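Local coordinates for arginyl-tRNA synthetase, putative (Plasmodium falciparum, PDB 5JLD), which probably joins arginine to its cognate tRNA at the expense of ATP, as a class I aminoacyl-tRNA synthetase, at residues 7-10 with 11-14; 119-122 with 123-127; 145-148 with 149-153; 402-405 with 406-409. All blocks are in the same frame, centred on the assembly; numbering follows the deposited sequence.

In the fold
Interactions 1 and 2 touch where the N-terminal helix meets the loop at 119-127, and both pack on helix 522-532. Interactions 3 and 4 lie on the opposite side of the chain's centre, about 14 Å apart between centres, and both pack on helix 242-265. Interaction 3 also packs on the first residue of the helix carrying interaction 4. Interactions 1 and 3 each sit at the start of a helix. Interaction 1 is tied by a salt bridge, interaction 3 by stacked histidines. Interaction 2 is a 3-10 turn with water bridges. Interaction 4 is regular helix. All four are partly buried. In interactions 1, 2 and 4 isoleucines supply buried contacts, while charged or amide groups occupy the more exposed sides.

Interaction 1: residues 7-10 with 11-14; sequences MECI and TKKI
Glu8 and Lys13 form a salt bridge over the first turn of helix 10-25, in the N-terminal domain of the synthetase. Cys9 holds the N-cap position, with Glu8 just before it. The two charged side chains are both extended and meet at a slant. Lys13 has CG anti to its backbone N (chi1 -175°), which sends the chain back toward the loop. Its NZ lies 3.0 Å from Glu8 OE1. The approach is on the syn side of that oxygen, 26° out of the carboxylate plane. A second, weak bond runs from NZ to Glu8 OE2. The methylenes of Lys13 take part too, for CD is 3.2 Å from Glu8 OE2. Glu8 OE1 is also hydrogen-bonded to Tyr101 of helix 99-108, so the carboxylate is held by a lysine and a tyrosine.

The backbone starts the helix next to this bridge. Cys9 O accepts from Lys13 N at 3.1 Å and weakly from Lys12 N. The thiol of Cys9 lies beside Lys12, with SG 3.9 Å from CG. Cys9 and Lys12 both touch Tyr527 of helix 522-532. Thr11 N is hydrogen-bonded to Asp524 of that helix, which fastens the first turn to the anticodon-binding domain.

Ile14 runs alongside Ile10 in the same direction. They pack on Tyr45 of strand 45-47. The branch methyl CG2 of Ile10 comes 3.9 Å from the terminal CD1 of Ile14.

Interaction 2: residues 119-122 with 123-127; sequences ININ and DIKES
Ile121 packs closely against Ile124 and Lys125 on one side of a short 3-10 turn. Ile124 CG1 lies between its backbone N and carbonyl carbon (chi1 54°), which brings it 3.3 Å from Ile121 O. Lys125 CG comes 3.2 Å from Ile121 O. Ile121 CG1 and Ile124 CG1 are 4.1 Å apart, the two chains set roughly perpendicular. Ile119 also crosses Ile124 squarely, CG2 to CG2. Phe526 of helix 522-532 touches both Ile119 and Ile124.

The other side is looser and wetter. Asn122 and Lys125 lie alongside each other, with Asn122 OD1 3.5 Å from Lys125 CE. A water joins Asn122 O to Lys125 NZ. That ammonium is also hydrogen-bonded to the backbone O of Glu129. A second water links Asn120 N to Asp123 OD2, each leg 2.7 Å.

Asp123 N donates to Asn120 O, and Ile124 N donates to Ile121 O at 2.9 Å. Both donors sit well above the plane of the carbonyl they reach. Asn120 OD1 accepts from Asn122 N at 2.9 Å, with the donor in the plane of the amide carbonyl. This is an Asx turn, here leading into a 3-10 turn in the loop before strand 133-137.

Interaction 3: residues 145-148 with 149-153; sequences KEMH and VGHLR
The backbone passes from an extended loop into helix 149-167 at His148, the N-cap residue, whose carbonyl O accepts from Leu152 N at 3.1 Å with an N-H...O angle of 154°. The ring of His148 lies face to face on that of His151, with centroids 3.8 Å apart and planes at 10°. His151 ND1 sits over the centre of the His148 ring, and His148 CE1 over the centre of the His151 ring. For His148, chi1 of 56° sets CG between the backbone N and the carbonyl carbon, which folds the ring back over the start of the helix.

Residues 148-151, HVGH, form this enzyme's version of the HIGH signature of class I synthetases, in the usual place at the start of a helix after the first strand of the parallel sheet. In this family the motif helps to bind ATP.

His148 also holds the His151 ring through its backbone: His151 ND1 accepts from His148 N at 3.1 Å, the donor being tilted toward the stacked face. Met147 crosses His151 at a slant, and its CE is 3.7 Å from His151 CB. Met147 is buried and also touches Phe259, Leu262 and Tyr263 of helix 242-265.

Interaction 4: residues 402-405 with 406-409; sequences INLI and KEGT
Thr409 grips Ile405 O twice: its N makes the regular helical bond and its hydroxyl adds a second. Thr409 N reaches that oxygen at 2.9 Å and Thr409 OG1 at 3.0 Å. The two donors approach from opposite faces of the carbonyl plane. The hydroxyl can bend back because OG1 is anti to the carbonyl carbon of Thr409 (chi1 -63°), beside its own backbone N. Lys406 N, Glu407 N and Gly408 N each donate to the carbonyl four residues earlier, on Ile402, Asn403 and Leu404.

The van der Waals contacts run along the more exposed sides. Lys406 runs along the Asn403 amide, its CD 3.5 Å from Asn403 ND2. The lysine starts close in, with CG 3.1 Å from Asn403 O, and then bends at chi3 (48°). Leu404 and Glu407 meet more loosely and at a slant, with CD1 of the leucine 4.0 Å from OE1 of the glutamate.

The side of helix 401-420 that carries Ile405 and Thr409 meets helix 436-453. There Ile405 packs on Cys444 and Ile448, and Thr409 touches Ser440 and Cys444. The segment also has contacts to helix 242-265, where Ile402 touches Lys261 and Ile405 packs on Leu262.

Interaction 1: residues 7-10 with 11-14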
ATOM      1  N   MET A   7      -6.961 -19.153  -0.387  1.00 46.96           N
ATOM      2  CA  MET A   7      -5.574 -19.542  -0.144  1.00 50.59           C
ATOM      3  C   MET A   7      -5.244 -19.592   1.342  1.00 53.08           C
ATOM      4  O   MET A   7      -5.670 -18.742   2.130  1.00 48.80           O
ATOM      5  CB  MET A   7      -4.600 -18.573  -0.830  1.00 45.74           C
ATOM      6  CG  MET A   7      -4.775 -18.429  -2.340  1.00 43.60           C
ATOM      7  SD  MET A   7      -3.469 -17.418  -3.087  1.00 50.86           S
ATOM      8  CE  MET A   7      -2.034 -18.495  -2.964  1.00 44.99           C
ATOM      9  N   GLU A   8      -4.469 -20.603   1.706  1.00 46.50           N
ATOM     10  CA  GLU A   8      -3.954 -20.759   3.054  1.00 44.34           C
ATOM     11  C   GLU A   8      -2.794 -19.799   3.259  1.00 43.42           C
ATOM     12  O   GLU A   8      -2.004 -19.556   2.326  1.00 41.87           O
ATOM     13  CB  GLU A   8      -3.499 -22.213   3.260  1.00 52.74           C
ATOM     14  CG  GLU A   8      -3.604 -22.728   4.670  1.00 61.62           C
ATOM     15  CD  GLU A   8      -3.314 -24.227   4.777  1.00 60.75           C
ATOM     16  OE1 GLU A   8      -2.857 -24.856   3.784  1.00 48.32           O
ATOM     17  OE2 GLU A   8      -3.556 -24.776   5.870  1.00 63.06           O
ATOM     18  N   CYS A   9      -2.660 -19.262   4.466  1.00 36.25           N
ATOM     19  CA  CYS A   9      -1.485 -18.462   4.765  1.00 36.09           C
ATOM     20  C   CYS A   9      -0.385 -19.377   5.314  1.00 41.99           C
ATOM     21  O   CYS A   9      -0.418 -19.773   6.476  1.00 41.94           O
ATOM     22  CB  CYS A   9      -1.783 -17.337   5.765  1.00 35.39           C
ATOM     23  SG  CYS A   9      -0.294 -16.362   6.213  1.00 46.44           S
ATOM     24  N   ILE A  10       0.595 -19.691   4.476  1.00 46.63           N
ATOM     25  CA  ILE A  10       1.580 -20.722   4.818  1.00 48.90           C
ATOM     26  C   ILE A  10       2.502 -20.330   5.987  1.00 46.95           C
ATOM     27  O   ILE A  10       2.770 -21.154   6.864  1.00 44.89           O
ATOM     28  CB  ILE A  10       2.427 -21.091   3.583  1.00 47.82           C
ATOM     29  CG1 ILE A  10       1.539 -21.774   2.533  1.00 41.59           C
ATOM     30  CG2 ILE A  10       3.597 -21.985   3.976  1.00 45.74           C
ATOM     31  CD1 ILE A  10       2.269 -22.129   1.251  1.00 43.25           C
ATOM     32  N   THR A  11       2.983 -19.088   6.013  1.00 43.55           N
ATOM     33  CA  THR A  11       3.816 -18.647   7.137  1.00 38.37           C
ATOM     34  C   THR A  11       3.124 -18.895   8.490  1.00 39.63           C
ATOM     35  O   THR A  11       3.782 -19.294   9.450  1.00 34.73           O
ATOM     36  CB  THR A  11       4.200 -17.146   7.016  1.00 56.67           C
ATOM     37  OG1 THR A  11       5.096 -16.968   5.915  1.00 66.85           O
ATOM     38  CG2 THR A  11       4.882 -16.661   8.274  1.00 53.30           C
ATOM     39  N   LYS A  12       1.804 -18.673   8.553  1.00 40.32           N
ATOM     40  CA  LYS A  12       1.049 -18.817   9.807  1.00 42.54           C
ATOM     41  C   LYS A  12       0.814 -20.274  10.125  1.00 38.92           C
ATOM     42  O   LYS A  12       0.837 -20.683  11.290  1.00 42.49           O
ATOM     43  CB  LYS A  12      -0.310 -18.095   9.740  1.00 38.32           C
ATOM     44  CG  LYS A  12      -0.293 -16.629  10.133  1.00 52.17           C
ATOM     45  CD  LYS A  12      -1.738 -16.070  10.223  1.00 56.13           C
ATOM     46  CE  LYS A  12      -2.390 -16.389  11.563  1.00 47.11           C
ATOM     47  NZ  LYS A  12      -1.944 -15.429  12.606  1.00 59.64           N
ATOM     48  N   LYS A  13       0.577 -21.052   9.074  1.00 40.20           N
ATOM     49  CA  LYS A  13       0.430 -22.501   9.191  1.00 46.61           C
ATOM     50  C   LYS A  13       1.681 -23.143   9.826  1.00 39.05           C
ATOM     51  O   LYS A  13       1.616 -23.889  10.832  1.00 47.56           O
ATOM     52  CB  LYS A  13       0.163 -23.097   7.809  1.00 52.01           C
ATOM     53  CG  LYS A  13      -0.116 -24.587   7.825  1.00 53.05           C
ATOM     54  CD  LYS A  13      -0.410 -25.132   6.434  1.00 56.58           C
ATOM     55  CE  LYS A  13      -1.006 -26.532   6.545  1.00 65.79           C
ATOM     56  NZ  LYS A  13      -1.478 -27.077   5.244  1.00 69.53           N
ATOM     57  N   ILE A  14       2.825 -22.823   9.239  1.00 45.98           N
ATOM     58  CA  ILE A  14       4.105 -23.358   9.699  1.00 45.92           C
ATOM     59  C   ILE A  14       4.470 -22.823  11.093  1.00 48.37           C
ATOM     60  O   ILE A  14       4.959 -23.581  11.966  1.00 42.87           O
ATOM     61  CB  ILE A  14       5.214 -23.029   8.707  1.00 40.96           C
ATOM     62  CG1 ILE A  14       5.036 -23.854   7.422  1.00 42.82           C
ATOM     63  CG2 ILE A  14       6.561 -23.256   9.338  1.00 34.44           C
ATOM     64  CD1 ILE A  14       6.158 -23.659   6.381  1.00 39.39           C
TER

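Interaction 2: residues 119-122 with 123-127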
ATOM      1  N   ILE A 119      -8.343 -14.330  -0.898  1.00 45.95           N
ATOM      2  CA  ILE A 119      -7.707 -14.403   0.408  1.00 48.98           C
ATOM      3  C   ILE A 119      -8.660 -13.887   1.467  1.00 51.07           C
ATOM      4  O   ILE A 119      -9.050 -12.719   1.451  1.00 53.68           O
ATOM      5  CB  ILE A 119      -6.395 -13.579   0.466  1.00 43.92           C
ATOM      6  CG1 ILE A 119      -5.303 -14.199  -0.393  1.00 43.49           C
ATOM      7  CG2 ILE A 119      -5.892 -13.417   1.918  1.00 37.92           C
ATOM      8  CD1 ILE A 119      -4.019 -13.316  -0.437  1.00 37.40           C
ATOM      9  N   ASN A 120      -9.041 -14.756   2.389  1.00 46.03           N
ATOM     10  CA  ASN A 120      -9.847 -14.322   3.502  1.00 44.24           C
ATOM     11  C   ASN A 120      -8.994 -13.646   4.555  1.00 44.78           C
ATOM     12  O   ASN A 120      -8.068 -14.251   5.098  1.00 46.20           O
ATOM     13  CB  ASN A 120     -10.589 -15.494   4.125  1.00 54.93           C
ATOM     14  CG  ASN A 120     -11.707 -15.031   5.026  1.00 54.26           C
ATOM     15  OD1 ASN A 120     -11.460 -14.402   6.059  1.00 46.31           O
ATOM     16  ND2 ASN A 120     -12.950 -15.309   4.625  1.00 55.28           N
ATOM     17  N   ILE A 121      -9.311 -12.398   4.874  1.00 46.57           N
ATOM     18  CA  ILE A 121      -8.502 -11.651   5.833  1.00 43.71           C
ATOM     19  C   ILE A 121      -8.411 -12.316   7.224  1.00 40.48           C
ATOM     20  O   ILE A 121      -7.405 -12.150   7.932  1.00 43.05           O
ATOM     21  CB  ILE A 121      -9.028 -10.204   5.982  1.00 43.82           C
ATOM     22  CG1 ILE A 121      -8.001  -9.328   6.725  1.00 41.44           C
ATOM     23  CG2 ILE A 121     -10.422 -10.180   6.648  1.00 38.55           C
ATOM     24  CD1 ILE A 121      -8.271  -7.805   6.590  1.00 38.66           C
ATOM     25  N   ASN A 122      -9.440 -13.075   7.604  1.00 41.55           N
ATOM     26  CA  ASN A 122      -9.426 -13.826   8.860  1.00 42.83           C
ATOM     27  C   ASN A 122      -8.179 -14.736   8.967  1.00 48.21           C
ATOM     28  O   ASN A 122      -7.640 -14.971  10.058  1.00 44.54           O
ATOM     29  CB  ASN A 122     -10.710 -14.659   8.991  1.00 44.85           C
ATOM     30  CG  ASN A 122     -11.963 -13.794   9.254  1.00 46.60           C
ATOM     31  OD1 ASN A 122     -11.872 -12.694   9.805  1.00 46.67           O
ATOM     32  ND2 ASN A 122     -13.129 -14.290   8.836  1.00 41.50           N
ATOM     33  N   ASP A 123      -7.706 -15.216   7.823  1.00 42.95           N
ATOM     34  CA  ASP A 123      -6.571 -16.135   7.795  1.00 44.65           C
ATOM     35  C   ASP A 123      -5.225 -15.423   7.795  1.00 48.89           C
ATOM     36  O   ASP A 123      -4.190 -16.088   7.885  1.00 52.73           O
ATOM     37  CB  ASP A 123      -6.655 -17.042   6.569  1.00 32.48           C
ATOM     38  CG  ASP A 123      -7.876 -17.913   6.576  1.00 46.21           C
ATOM     39  OD1 ASP A 123      -8.254 -18.400   7.663  1.00 55.75           O
ATOM     40  OD2 ASP A 123      -8.466 -18.107   5.494  1.00 55.55           O
ATOM     41  N   ILE A 124      -5.203 -14.093   7.688  1.00 41.42           N
ATOM     42  CA  ILE A 124      -3.892 -13.430   7.687  1.00 39.76           C
ATOM     43  C   ILE A 124      -3.742 -12.441   8.837  1.00 42.12           C
ATOM     44  O   ILE A 124      -2.885 -11.560   8.810  1.00 42.29           O
ATOM     45  CB  ILE A 124      -3.609 -12.706   6.368  1.00 43.34           C
ATOM     46  CG1 ILE A 124      -4.742 -11.733   6.020  1.00 42.21           C
ATOM     47  CG2 ILE A 124      -3.393 -13.713   5.238  1.00 44.88           C
ATOM     48  CD1 ILE A 124      -4.371 -10.809   4.877  1.00 33.11           C
ATOM     49  N   LYS A 125      -4.581 -12.604   9.851  1.00 44.21           N
ATOM     50  CA  LYS A 125      -4.587 -11.694  10.986  1.00 51.17           C
ATOM     51  C   LYS A 125      -4.871 -12.467  12.257  1.00 49.56           C
ATOM     52  O   LYS A 125      -5.242 -13.648  12.217  1.00 50.09           O
ATOM     53  CB  LYS A 125      -5.632 -10.581  10.800  1.00 48.96           C
ATOM     54  CG  LYS A 125      -7.098 -11.045  10.892  1.00 50.37           C
ATOM     55  CD  LYS A 125      -8.060  -9.865  10.693  1.00 52.15           C
ATOM     56  CE  LYS A 125      -9.515 -10.289  10.784  1.00 48.78           C
ATOM     57  NZ  LYS A 125      -9.880 -10.812  12.147  1.00 47.86           N
ATOM     58  N   GLU A 126      -4.694 -11.810  13.393  1.00 49.83           N
ATOM     59  CA  GLU A 126      -5.161 -12.406  14.634  1.00 64.81           C
ATOM     60  C   GLU A 126      -6.667 -12.135  14.784  1.00 68.34           C
ATOM     61  O   GLU A 126      -7.171 -11.095  14.346  1.00 62.32           O
ATOM     62  CB  GLU A 126      -4.353 -11.875  15.818  1.00 69.23           C
ATOM     63  CG  GLU A 126      -2.918 -12.417  15.839  1.00 64.41           C
ATOM     64  CD  GLU A 126      -2.871 -13.944  15.846  1.00 57.22           C
ATOM     65  N   SER A 127      -7.382 -13.091  15.373  1.00 68.84           N
ATOM     66  CA  SER A 127      -8.837 -13.034  15.447  1.00 66.74           C
ATOM     67  C   SER A 127      -9.307 -11.897  16.344  1.00 68.67           C
ATOM     68  O   SER A 127     -10.463 -11.476  16.282  1.00 67.97           O
ATOM     69  CB  SER A 127      -9.406 -14.361  15.957  1.00 70.84           C
ATOM     70  OG  SER A 127      -9.198 -14.487  17.351  1.00 79.13           O
TER
HETATM   71  O   HOH W   1      -7.889 -17.091   3.059  1.00 49.79           O
HETATM   72  O   HOH W   2      -8.936 -13.612  12.105  1.00 46.70           O

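Interaction 3: residues 145-148 with 149-153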
ATOM      1  N   LYS A 145      -2.726  25.900  -4.634  1.00 78.90           N
ATOM      2  CA  LYS A 145      -1.307  25.579  -4.665  1.00 76.23           C
ATOM      3  C   LYS A 145      -1.035  24.424  -5.600  1.00 74.91           C
ATOM      4  O   LYS A 145      -1.894  23.572  -5.818  1.00 76.09           O
ATOM      5  CB  LYS A 145      -0.778  25.225  -3.282  1.00 79.30           C
ATOM      6  CG  LYS A 145      -0.725  26.377  -2.331  1.00 88.24           C
ATOM      7  CD  LYS A 145       0.047  25.973  -1.101  1.00 92.18           C
ATOM      8  CE  LYS A 145       0.322  27.184  -0.236  1.00 98.35           C
ATOM      9  NZ  LYS A 145       1.086  26.828   0.989  1.00100.69           N
ATOM     10  N   GLU A 146       0.172  24.376  -6.144  1.00 72.08           N
ATOM     11  CA  GLU A 146       0.473  23.311  -7.081  1.00 72.83           C
ATOM     12  C   GLU A 146       0.630  22.013  -6.299  1.00 61.96           C
ATOM     13  O   GLU A 146       1.192  21.987  -5.196  1.00 64.20           O
ATOM     14  CB  GLU A 146       1.716  23.610  -7.915  1.00 76.48           C
ATOM     15  CG  GLU A 146       1.407  24.336  -9.211  1.00 83.12           C
ATOM     16  CD  GLU A 146       0.256  23.759  -9.984  1.00 84.34           C
ATOM     17  OE1 GLU A 146       0.043  22.510  -9.955  1.00 78.57           O
ATOM     18  OE2 GLU A 146      -0.525  24.564 -10.576  1.00 88.67           O
ATOM     19  N   MET A 147       0.086  20.948  -6.869  1.00 62.38           N
ATOM     20  CA  MET A 147       0.398  19.605  -6.417  1.00 66.13           C
ATOM     21  C   MET A 147       1.849  19.359  -6.765  1.00 61.61           C
ATOM     22  O   MET A 147       2.274  19.678  -7.869  1.00 56.20           O
ATOM     23  CB  MET A 147      -0.501  18.564  -7.084  1.00 72.62           C
ATOM     24  CG  MET A 147      -1.944  18.573  -6.627  1.00 77.60           C
ATOM     25  SD  MET A 147      -2.832  17.086  -7.145  1.00 86.28           S
ATOM     26  CE  MET A 147      -1.905  15.816  -6.275  1.00 68.37           C
ATOM     27  N   HIS A 148       2.609  18.802  -5.824  1.00 65.29           N
ATOM     28  CA  HIS A 148       4.007  18.458  -6.089  1.00 58.58           C
ATOM     29  C   HIS A 148       4.254  16.960  -5.979  1.00 59.38           C
ATOM     30  O   HIS A 148       3.366  16.192  -5.601  1.00 60.78           O
ATOM     31  CB  HIS A 148       4.948  19.218  -5.148  1.00 50.90           C
ATOM     32  CG  HIS A 148       4.653  19.021  -3.693  1.00 55.47           C
ATOM     33  ND1 HIS A 148       4.630  17.777  -3.095  1.00 55.95           N
ATOM     34  CD2 HIS A 148       4.361  19.914  -2.716  1.00 60.35           C
ATOM     35  CE1 HIS A 148       4.345  17.915  -1.811  1.00 58.07           C
ATOM     36  NE2 HIS A 148       4.175  19.201  -1.555  1.00 64.09           N
ATOM     37  N   VAL A 149       5.480  16.560  -6.306  1.00 52.72           N
ATOM     38  CA  VAL A 149       5.851  15.154  -6.392  1.00 61.47           C
ATOM     39  C   VAL A 149       5.602  14.381  -5.086  1.00 58.55           C
ATOM     40  O   VAL A 149       5.292  13.186  -5.119  1.00 59.31           O
ATOM     41  CB  VAL A 149       7.333  15.017  -6.832  1.00 77.56           C
ATOM     42  CG1 VAL A 149       8.280  15.511  -5.749  1.00 74.78           C
ATOM     43  CG2 VAL A 149       7.637  13.590  -7.211  1.00 86.52           C
ATOM     44  N   GLY A 150       5.694  15.060  -3.944  1.00 51.03           N
ATOM     45  CA  GLY A 150       5.320  14.444  -2.678  1.00 49.41           C
ATOM     46  C   GLY A 150       3.852  14.039  -2.644  1.00 48.36           C
ATOM     47  O   GLY A 150       3.511  12.938  -2.210  1.00 54.23           O
ATOM     48  N   HIS A 151       2.978  14.937  -3.108  1.00 46.50           N
ATOM     49  CA  HIS A 151       1.553  14.633  -3.230  1.00 50.83           C
ATOM     50  C   HIS A 151       1.348  13.426  -4.140  1.00 51.13           C
ATOM     51  O   HIS A 151       0.498  12.577  -3.879  1.00 56.11           O
ATOM     52  CB  HIS A 151       0.773  15.833  -3.791  1.00 52.37           C
ATOM     53  CG  HIS A 151       0.734  17.017  -2.877  1.00 64.82           C
ATOM     54  ND1 HIS A 151       0.887  18.310  -3.331  1.00 70.73           N
ATOM     55  CD2 HIS A 151       0.534  17.106  -1.541  1.00 63.32           C
ATOM     56  CE1 HIS A 151       0.791  19.146  -2.311  1.00 67.05           C
ATOM     57  NE2 HIS A 151       0.584  18.443  -1.215  1.00 67.13           N
ATOM     58  N   LEU A 152       2.123  13.376  -5.218  1.00 45.54           N
ATOM     59  CA  LEU A 152       2.045  12.270  -6.168  1.00 46.81           C
ATOM     60  C   LEU A 152       2.380  10.952  -5.485  1.00 50.52           C
ATOM     61  O   LEU A 152       1.630   9.977  -5.578  1.00 49.92           O
ATOM     62  CB  LEU A 152       2.993  12.499  -7.342  1.00 47.06           C
ATOM     63  CG  LEU A 152       3.039  11.379  -8.382  1.00 49.74           C
ATOM     64  CD1 LEU A 152       1.692  11.209  -9.064  1.00 52.88           C
ATOM     65  CD2 LEU A 152       4.126  11.635  -9.394  1.00 50.29           C
ATOM     66  N   ARG A 153       3.515  10.931  -4.799  1.00 49.89           N
ATOM     67  CA  ARG A 153       3.938   9.743  -4.066  1.00 48.93           C
ATOM     68  C   ARG A 153       2.875   9.298  -3.061  1.00 46.64           C
ATOM     69  O   ARG A 153       2.539   8.116  -2.985  1.00 47.11           O
ATOM     70  CB  ARG A 153       5.255  10.004  -3.343  1.00 53.23           C
ATOM     71  CG  ARG A 153       5.801   8.759  -2.648  1.00 58.61           C
ATOM     72  CD  ARG A 153       7.302   8.876  -2.380  1.00 55.89           C
ATOM     73  NE  ARG A 153       7.920   7.562  -2.255  1.00 55.97           N
ATOM     74  CZ  ARG A 153       9.169   7.357  -1.852  1.00 55.41           C
ATOM     75  NH1 ARG A 153       9.932   8.389  -1.518  1.00 47.34           N
ATOM     76  NH2 ARG A 153       9.648   6.115  -1.779  1.00 57.28           N
TER

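Interaction 4: residues 402-405 with 406-409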
ATOM      1  N   ILE A 402       1.235  17.137 -14.392  1.00 67.09           N
ATOM      2  CA  ILE A 402       0.613  16.642 -15.619  1.00 68.36           C
ATOM      3  C   ILE A 402       1.557  16.738 -16.817  1.00 73.73           C
ATOM      4  O   ILE A 402       1.601  15.826 -17.649  1.00 72.62           O
ATOM      5  CB  ILE A 402      -0.702  17.379 -15.922  1.00 68.90           C
ATOM      6  CG1 ILE A 402      -1.752  16.990 -14.880  1.00 73.56           C
ATOM      7  CG2 ILE A 402      -1.209  17.036 -17.318  1.00 64.96           C
ATOM      8  CD1 ILE A 402      -3.136  17.546 -15.153  1.00 79.76           C
ATOM      9  N   ASN A 403       2.326  17.820 -16.900  1.00 78.27           N
ATOM     10  CA  ASN A 403       3.347  17.906 -17.938  1.00 79.36           C
ATOM     11  C   ASN A 403       4.513  16.959 -17.692  1.00 77.71           C
ATOM     12  O   ASN A 403       5.122  16.467 -18.637  1.00 88.69           O
ATOM     13  CB  ASN A 403       3.844  19.344 -18.097  1.00 83.22           C
ATOM     14  CG  ASN A 403       2.897  20.192 -18.934  1.00 96.34           C
ATOM     15  OD1 ASN A 403       1.881  20.695 -18.445  1.00100.72           O
ATOM     16  ND2 ASN A 403       3.234  20.354 -20.212  1.00100.67           N
ATOM     17  N   LEU A 404       4.820  16.680 -16.432  1.00 69.54           N
ATOM     18  CA  LEU A 404       5.847  15.690 -16.139  1.00 71.98           C
ATOM     19  C   LEU A 404       5.420  14.322 -16.690  1.00 73.33           C
ATOM     20  O   LEU A 404       6.185  13.624 -17.388  1.00 76.25           O
ATOM     21  CB  LEU A 404       6.102  15.604 -14.638  1.00 69.92           C
ATOM     22  CG  LEU A 404       7.233  14.635 -14.310  1.00 76.85           C
ATOM     23  CD1 LEU A 404       8.502  15.096 -15.010  1.00 79.81           C
ATOM     24  CD2 LEU A 404       7.445  14.524 -12.814  1.00 81.04           C
ATOM     25  N   ILE A 405       4.177  13.955 -16.402  1.00 62.66           N
ATOM     26  CA  ILE A 405       3.665  12.698 -16.912  1.00 62.70           C
ATOM     27  C   ILE A 405       3.563  12.715 -18.443  1.00 68.61           C
ATOM     28  O   ILE A 405       3.819  11.705 -19.072  1.00 65.96           O
ATOM     29  CB  ILE A 405       2.296  12.343 -16.297  1.00 57.67           C
ATOM     30  CG1 ILE A 405       2.443  12.093 -14.793  1.00 53.07           C
ATOM     31  CG2 ILE A 405       1.723  11.098 -16.959  1.00 63.00           C
ATOM     32  CD1 ILE A 405       1.122  11.770 -14.072  1.00 48.13           C
ATOM     33  N   LYS A 406       3.214  13.846 -19.055  1.00 76.70           N
ATOM     34  CA  LYS A 406       3.109  13.865 -20.519  1.00 84.06           C
ATOM     35  C   LYS A 406       4.498  13.740 -21.156  1.00 82.85           C
ATOM     36  O   LYS A 406       4.648  13.173 -22.246  1.00 86.86           O
ATOM     37  CB  LYS A 406       2.394  15.129 -21.020  1.00 90.65           C
ATOM     38  CG  LYS A 406       3.265  16.368 -21.165  1.00 97.83           C
ATOM     39  CD  LYS A 406       2.593  17.420 -22.043  1.00103.32           C
ATOM     40  CE  LYS A 406       1.148  17.658 -21.625  1.00104.29           C
ATOM     41  NZ  LYS A 406       0.457  18.613 -22.533  1.00107.57           N
ATOM     42  N   GLU A 407       5.509  14.255 -20.461  1.00 75.72           N
ATOM     43  CA  GLU A 407       6.897  14.080 -20.872  1.00 78.79           C
ATOM     44  C   GLU A 407       7.284  12.603 -20.836  1.00 74.07           C
ATOM     45  O   GLU A 407       7.881  12.072 -21.799  1.00 73.06           O
ATOM     46  CB  GLU A 407       7.829  14.885 -19.972  1.00 88.27           C
ATOM     47  CG  GLU A 407       9.295  14.538 -20.151  1.00 98.64           C
ATOM     48  CD  GLU A 407      10.217  15.564 -19.526  1.00105.34           C
ATOM     49  OE1 GLU A 407       9.763  16.319 -18.637  1.00104.53           O
ATOM     50  OE2 GLU A 407      11.397  15.619 -19.933  1.00108.96           O
ATOM     51  N   GLY A 408       6.943  11.953 -19.719  1.00 63.07           N
ATOM     52  CA  GLY A 408       7.113  10.517 -19.615  1.00 60.65           C
ATOM     53  C   GLY A 408       6.424   9.786 -20.757  1.00 63.54           C
ATOM     54  O   GLY A 408       6.991   8.892 -21.365  1.00 60.47           O
ATOM     55  N   THR A 409       5.195  10.183 -21.056  1.00 67.35           N
ATOM     56  CA  THR A 409       4.411   9.579 -22.123  1.00 67.24           C
ATOM     57  C   THR A 409       5.152   9.687 -23.451  1.00 62.54           C
ATOM     58  O   THR A 409       5.272   8.702 -24.179  1.00 61.26           O
ATOM     59  CB  THR A 409       3.010  10.237 -22.219  1.00 68.20           C
ATOM     60  OG1 THR A 409       2.295   9.991 -21.006  1.00 65.77           O
ATOM     61  CG2 THR A 409       2.210   9.693 -23.389  1.00 68.81           C
TER